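Long-range contact in Serine/threonine-protein kinase PknI (Mycobacterium tuberculosis, PDB 5XLL), which phosphorylates serine and threonine residues of proteins, slows mycobacterial growth within the infected host, and carries an extracellular sensor domain, the part described here: residues 99-104 and 124-129. Sequence-based numbering, arbitrary orientation.
Sequences TQATTQ and VHSNEC
T102 and V124 close the antiparallel pairing of strands 97-110 and 116-124 in the sheet of the PknI sensor domain, and the loop after V124 continues along 97-110 with the S126 side chain replacing a backbone acceptor for A101 N. T102 and V124 form a non-hydrogen-bonded pair, their CA atoms 4.4 Å apart. Beyond it, H125 N donates to A101 O (2.7 Å), and V124 CA makes a weaker CA-H...O contact with the same oxygen. The chain then leaves the sheet, and A101 N finds S126 OG instead, at 2.8 Å and nearly straight (170°). With chi1 at 57°, OG lies between the backbone N and carbonyl carbon of S126 and faces the strand. The E128 carboxylate folds back beside this hydroxyl, its chain bent at chi2, with OE1 2.7 Å and OE2 2.6 Å from S126 OG. On the side of V124, the Q100 side chain, extended beyond CG, crosses the valine obliquely: Q100 OE1 comes 3.3 Å from V124 CG1, while Q100 NE2 is hydrogen-bonded to Q131 OE1. C129 CB packs 3.8 Å from Q100 OE1, and the C129 disulfide to C90 ties the loop to strand 78-91, which flanks 97-110. At the other end of the contact, the H125 ring turns its CD2 edge to the strand, with T103 N in the ring plane and H125 NE2 3.2 Å from T103 CB.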
ATOM      1  N   THR B  99       7.511 -22.864   1.958  1.00 65.21           N
ATOM      2  CA  THR B  99       6.319 -22.064   2.045  1.00 68.48           C
ATOM      3  C   THR B  99       6.703 -20.790   2.789  1.00 64.77           C
ATOM      4  O   THR B  99       7.559 -20.822   3.684  1.00 63.53           O
ATOM      5  CB  THR B  99       5.180 -22.858   2.743  1.00 69.43           C
ATOM      6  OG1 THR B  99       4.000 -22.046   2.850  1.00 70.71           O
ATOM      7  CG2 THR B  99       5.626 -23.343   4.128  1.00 68.81           C
ATOM      8  N   GLN B 100       6.108 -19.670   2.391  1.00 62.71           N
ATOM      9  CA  GLN B 100       6.449 -18.385   2.982  1.00 55.28           C
ATOM     10  C   GLN B 100       5.200 -17.669   3.460  1.00 57.73           C
ATOM     11  O   GLN B 100       4.126 -17.818   2.879  1.00 60.32           O
ATOM     12  CB  GLN B 100       7.224 -17.507   1.987  1.00 49.11           C
ATOM     13  CG  GLN B 100       6.476 -17.217   0.672  1.00 52.28           C
ATOM     14  CD  GLN B 100       7.384 -16.637  -0.410  1.00 49.30           C
ATOM     15  OE1 GLN B 100       8.557 -16.359  -0.162  1.00 46.20           O
ATOM     16  NE2 GLN B 100       6.845 -16.469  -1.614  1.00 40.68           N
ATOM     17  N   ALA B 101       5.351 -16.894   4.531  1.00 65.27           N
ATOM     18  CA  ALA B 101       4.239 -16.159   5.118  1.00 66.73           C
ATOM     19  C   ALA B 101       3.991 -14.900   4.307  1.00 57.45           C
ATOM     20  O   ALA B 101       4.909 -14.091   4.120  1.00 49.10           O
ATOM     21  CB  ALA B 101       4.543 -15.793   6.571  1.00 63.02           C
ATOM     22  N   THR B 102       2.751 -14.742   3.845  1.00 52.04           N
ATOM     23  CA  THR B 102       2.347 -13.579   3.059  1.00 48.76           C
ATOM     24  C   THR B 102       1.146 -12.846   3.646  1.00 46.08           C
ATOM     25  O   THR B 102       0.274 -13.451   4.263  1.00 52.94           O
ATOM     26  CB  THR B 102       1.994 -13.960   1.599  1.00 47.82           C
ATOM     27  OG1 THR B 102       0.778 -14.724   1.574  1.00 53.00           O
ATOM     28  CG2 THR B 102       3.108 -14.763   0.981  1.00 48.14           C
ATOM     29  N   THR B 103       1.102 -11.538   3.443  1.00 55.29           N
ATOM     30  CA  THR B 103      -0.092 -10.768   3.745  1.00 55.70           C
ATOM     31  C   THR B 103      -0.709 -10.334   2.404  1.00 58.30           C
ATOM     32  O   THR B 103       0.023  -9.871   1.514  1.00 49.42           O
ATOM     33  CB  THR B 103       0.263  -9.564   4.626  1.00 54.92           C
ATOM     34  OG1 THR B 103       0.173  -9.951   6.006  1.00 67.26           O
ATOM     35  CG2 THR B 103      -0.661  -8.402   4.374  1.00 59.12           C
ATOM     36  N   GLN B 104      -2.024 -10.528   2.240  1.00 60.19           N
ATOM     37  CA  GLN B 104      -2.723 -10.104   1.015  1.00 55.52           C
ATOM     38  C   GLN B 104      -3.939  -9.244   1.279  1.00 53.89           C
ATOM     39  O   GLN B 104      -4.729  -9.543   2.168  1.00 57.62           O
ATOM     40  CB  GLN B 104      -3.195 -11.308   0.210  1.00 55.49           C
ATOM     41  CG  GLN B 104      -2.133 -12.341  -0.029  1.00 59.72           C
ATOM     42  CD  GLN B 104      -2.670 -13.518  -0.808  1.00 65.24           C
ATOM     43  OE1 GLN B 104      -3.857 -13.545  -1.171  1.00 67.19           O
ATOM     44  NE2 GLN B 104      -1.804 -14.502  -1.077  1.00 64.40           N
ATOM     45  N   VAL B 124       5.511 -10.417   1.407  1.00 40.74           N
ATOM     46  CA  VAL B 124       6.168 -11.588   1.970  1.00 47.17           C
ATOM     47  C   VAL B 124       6.905 -11.219   3.260  1.00 49.53           C
ATOM     48  O   VAL B 124       7.725 -10.297   3.269  1.00 50.84           O
ATOM     49  CB  VAL B 124       7.175 -12.159   0.991  1.00 42.17           C
ATOM     50  CG1 VAL B 124       7.569 -13.577   1.406  1.00 45.15           C
ATOM     51  CG2 VAL B 124       6.576 -12.146  -0.397  1.00 45.68           C
ATOM     52  N   HIS B 125       6.623 -11.956   4.331  1.00 54.99           N
ATOM     53  CA  HIS B 125       7.046 -11.556   5.672  1.00 61.25           C
ATOM     54  C   HIS B 125       8.137 -12.451   6.221  1.00 61.88           C
ATOM     55  O   HIS B 125       8.785 -12.111   7.216  1.00 67.09           O
ATOM     56  CB  HIS B 125       5.852 -11.570   6.624  1.00 56.30           C
ATOM     57  CG  HIS B 125       4.867 -10.476   6.358  1.00 57.22           C
ATOM     58  ND1 HIS B 125       5.030  -9.200   6.843  1.00 61.42           N
ATOM     59  CD2 HIS B 125       3.719 -10.464   5.636  1.00 56.53           C
ATOM     60  CE1 HIS B 125       4.017  -8.446   6.446  1.00 62.61           C
ATOM     61  NE2 HIS B 125       3.214  -9.190   5.712  1.00 60.25           N
ATOM     62  N   SER B 126       8.319 -13.602   5.585  1.00 48.84           N
ATOM     63  CA  SER B 126       9.366 -14.521   5.988  1.00 56.32           C
ATOM     64  C   SER B 126      10.334 -14.833   4.826  1.00 60.01           C
ATOM     65  O   SER B 126      10.146 -14.368   3.690  1.00 54.04           O
ATOM     66  CB  SER B 126       8.741 -15.787   6.563  1.00 51.25           C
ATOM     67  OG  SER B 126       7.864 -16.378   5.623  1.00 56.12           O
ATOM     68  N   ASN B 127      11.357 -15.638   5.105  1.00 62.87           N
ATOM     69  CA  ASN B 127      12.483 -15.729   4.183  1.00 64.67           C
ATOM     70  C   ASN B 127      12.865 -17.143   3.760  1.00 64.72           C
ATOM     71  O   ASN B 127      13.986 -17.375   3.304  1.00 66.67           O
ATOM     72  CB  ASN B 127      13.693 -15.011   4.775  1.00 62.74           C
ATOM     73  CG  ASN B 127      14.647 -14.536   3.714  1.00 68.94           C
ATOM     74  OD1 ASN B 127      14.219 -14.022   2.677  1.00 67.37           O
ATOM     75  ND2 ASN B 127      15.949 -14.723   3.948  1.00 68.88           N
ATOM     76  N   GLU B 128      11.932 -18.079   3.906  1.00 66.48           N
ATOM     77  CA  GLU B 128      12.190 -19.480   3.581  1.00 72.00           C
ATOM     78  C   GLU B 128      12.582 -19.624   2.109  1.00 73.48           C
ATOM     79  O   GLU B 128      13.325 -20.534   1.738  1.00 73.04           O
ATOM     80  CB  GLU B 128      10.958 -20.353   3.876  1.00 74.87           C
ATOM     81  CG  GLU B 128      10.314 -20.155   5.248  1.00 71.35           C
ATOM     82  CD  GLU B 128       9.479 -18.893   5.322  1.00 72.03           C
ATOM     83  OE1 GLU B 128       9.933 -17.838   4.814  1.00 71.99           O
ATOM     84  OE2 GLU B 128       8.363 -18.945   5.876  1.00 75.53           O
ATOM     85  N   CYS B 129      12.084 -18.718   1.274  1.00 59.57           N
ATOM     86  CA  CYS B 129      12.377 -18.787  -0.151  1.00 63.23           C
ATOM     87  C   CYS B 129      13.131 -17.551  -0.649  1.00 61.27           C
ATOM     88  O   CYS B 129      13.161 -17.273  -1.848  1.00 57.36           O
ATOM     89  CB  CYS B 129      11.086 -19.021  -0.953  1.00 61.61           C
ATOM     90  SG  CYS B 129      10.302 -20.632  -0.609  1.00 62.60           S
TER